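PDB 6XSX: ZmpA Glycopeptidase from Clostridium perfringens, which is an M60-family metalloprotease, probably zinc-dependent, thought to cleave glycosylated proteins, represented here by its catalytic module. Local coordinates for residues Tyr64-Asp69 against Leu93-Asn98. Numbering follows the deposited sequence.
Sequences YVDVED and LSKGKN
Lys95 runs fully extended alongside the end of strand 60-66 and places its ammonium group in the turn that follows. Lys95 NZ donates to Val67 O at 2.8 Å, nearly in line with the C=O bond. Lys95 NZ also forms a salt bridge with Asp69 OD1 at 2.9 Å, approaching from above the carboxylate plane. With CG anti to the backbone N (chi1 175°), the chain passes Val65 O and runs antiparallel to the Val67 side chain. A bound MES sulfonate, probably from the crystallisation liquor, also pairs with NZ. Asp66 stays beyond salt-bridge range of Lys95 and pairs instead with Arg133.

Next along the strand, Val65 and Gly96 are joined by two backbone hydrogen bonds. Buried Val65 CB sits 3.3 Å from Ser94 O, and Val65 CG2 packs on Leu93 CD1 at 3.8 Å. Val65 CG2 also lies 3.6 Å from Asn98 ND2. That amide is held by Ser94 at both ends: OD1 accepts from Ser94 N on a lone pair, and ND2 donates to Ser94 O. ND2 also bonds Val63 O.

On the sheet face away from Val65, Tyr64 and Lys97 extend together in one direction, flank to flank. Tyr64 CE1 is 3.7 Å from Lys97 CB, an oblique approach.

This is an antiparallel strand pair at the edge of a four-stranded sheet, within the M60 peptidase family region, with strand 136-140 flanking strand 60-66 on its other side.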
loop_
_atom_site.group_PDB
_atom_site.type_symbol
_atom_site.label_atom_id
_atom_site.label_comp_id
_atom_site.label_asym_id
_atom_site.label_seq_id
_atom_site.Cartn_x
_atom_site.Cartn_y
_atom_site.Cartn_z
ATOM N N TYR A 64 33.220 11.385 15.468
ATOM C CA TYR A 64 33.596 12.785 15.442
ATOM C C TYR A 64 32.514 13.576 14.720
ATOM O O TYR A 64 32.083 13.188 13.631
ATOM C CB TYR A 64 34.965 12.931 14.780
ATOM C CG TYR A 64 36.071 12.386 15.641
ATOM C CD1 TYR A 64 36.623 13.155 16.658
ATOM C CD2 TYR A 64 36.534 11.093 15.467
ATOM C CE1 TYR A 64 37.633 12.655 17.467
ATOM C CE2 TYR A 64 37.539 10.581 16.273
ATOM C CZ TYR A 64 38.084 11.361 17.274
ATOM O OH TYR A 64 39.070 10.847 18.063
ATOM N N VAL A 65 32.077 14.668 15.360
ATOM C CA VAL A 65 30.963 15.471 14.886
ATOM C C VAL A 65 31.422 16.923 14.770
ATOM O O VAL A 65 31.915 17.509 15.733
ATOM C CB VAL A 65 29.754 15.343 15.835
ATOM C CG1 VAL A 65 28.617 16.281 15.447
ATOM C CG2 VAL A 65 29.250 13.908 15.958
ATOM N N ASP A 66 31.242 17.500 13.582
ATOM C CA ASP A 66 31.507 18.914 13.370
ATOM C C ASP A 66 30.212 19.617 12.967
ATOM O O ASP A 66 29.638 19.308 11.922
ATOM C CB ASP A 66 32.653 19.090 12.365
ATOM C CG ASP A 66 32.912 20.522 11.919
ATOM O OD1 ASP A 66 32.328 21.455 12.507
ATOM O OD2 ASP A 66 33.698 20.692 10.970
ATOM N N VAL A 67 29.734 20.521 13.836
ATOM C CA VAL A 67 28.661 21.465 13.532
ATOM C C VAL A 67 29.137 22.848 13.975
ATOM O O VAL A 67 30.101 22.942 14.738
ATOM C CB VAL A 67 27.331 21.118 14.245
ATOM C CG1 VAL A 67 26.751 19.787 13.781
ATOM C CG2 VAL A 67 27.466 21.153 15.762
ATOM N N GLU A 68 28.444 23.903 13.527
ATOM C CA GLU A 68 28.686 25.235 14.058
ATOM C C GLU A 68 28.408 25.218 15.555
ATOM O O GLU A 68 27.438 24.604 15.995
ATOM C CB GLU A 68 27.718 26.255 13.465
ATOM C CG GLU A 68 28.030 26.643 12.042
ATOM C CD GLU A 68 27.019 27.626 11.479
ATOM O OE1 GLU A 68 26.538 28.490 12.249
ATOM O OE2 GLU A 68 26.698 27.507 10.286
ATOM N N ASP A 69 29.244 25.930 16.314
ATOM C CA ASP A 69 29.105 26.000 17.761
ATOM C C ASP A 69 27.674 26.363 18.122
ATOM O O ASP A 69 27.117 27.284 17.539
ATOM C CB ASP A 69 30.065 27.026 18.367
ATOM C CG ASP A 69 31.492 26.521 18.388
ATOM O OD1 ASP A 69 31.668 25.291 18.517
ATOM O OD2 ASP A 69 32.418 27.357 18.259
ATOM N N LEU A 93 24.501 12.736 19.856
ATOM C CA LEU A 93 25.894 13.069 19.602
ATOM C C LEU A 93 26.122 14.513 20.022
ATOM O O LEU A 93 25.227 15.343 19.913
ATOM C CB LEU A 93 26.209 12.927 18.106
ATOM C CG LEU A 93 26.114 11.524 17.510
ATOM C CD1 LEU A 93 26.280 11.569 15.995
ATOM C CD2 LEU A 93 27.152 10.590 18.121
ATOM N N SER A 94 27.347 14.807 20.454
ATOM C CA SER A 94 27.717 16.183 20.733
ATOM C C SER A 94 28.826 16.621 19.779
ATOM O O SER A 94 29.452 15.791 19.123
ATOM C CB SER A 94 28.106 16.332 22.171
ATOM O OG SER A 94 28.843 15.195 22.584
ATOM N N LYS A 95 29.057 17.934 19.672
ATOM C CA LYS A 95 30.155 18.359 18.820
ATOM C C LYS A 95 31.482 17.823 19.371
ATOM O O LYS A 95 31.672 17.743 20.588
ATOM C CB LYS A 95 30.163 19.880 18.638
ATOM C CG LYS A 95 31.370 20.388 17.862
ATOM C CD LYS A 95 31.333 21.867 17.550
ATOM C CE LYS A 95 32.539 22.300 16.739
ATOM N NZ LYS A 95 32.330 23.668 16.209
ATOM N N GLY A 96 32.394 17.462 18.457
ATOM C CA GLY A 96 33.687 16.908 18.822
ATOM C C GLY A 96 33.645 15.381 18.908
ATOM O O GLY A 96 32.958 14.726 18.122
ATOM N N LYS A 97 34.352 14.834 19.902
ATOM C CA LYS A 97 34.595 13.401 20.032
ATOM C C LYS A 97 33.480 12.739 20.844
ATOM O O LYS A 97 33.059 13.273 21.866
ATOM C CB LYS A 97 35.957 13.202 20.713
ATOM C CG LYS A 97 36.394 11.765 20.962
ATOM C CD LYS A 97 37.641 11.687 21.829
ATOM C CE LYS A 97 38.092 10.267 22.086
ATOM N NZ LYS A 97 39.334 10.235 22.900
ATOM N N ASN A 98 33.009 11.568 20.381
ATOM C CA ASN A 98 32.003 10.798 21.098
ATOM C C ASN A 98 32.482 9.353 21.227
ATOM O O ASN A 98 32.586 8.641 20.227
ATOM C CB ASN A 98 30.643 10.792 20.382
ATOM C CG ASN A 98 30.043 12.163 20.148
ATOM O OD1 ASN A 98 29.119 12.569 20.846
ATOM N ND2 ASN A 98 30.562 12.887 19.173
#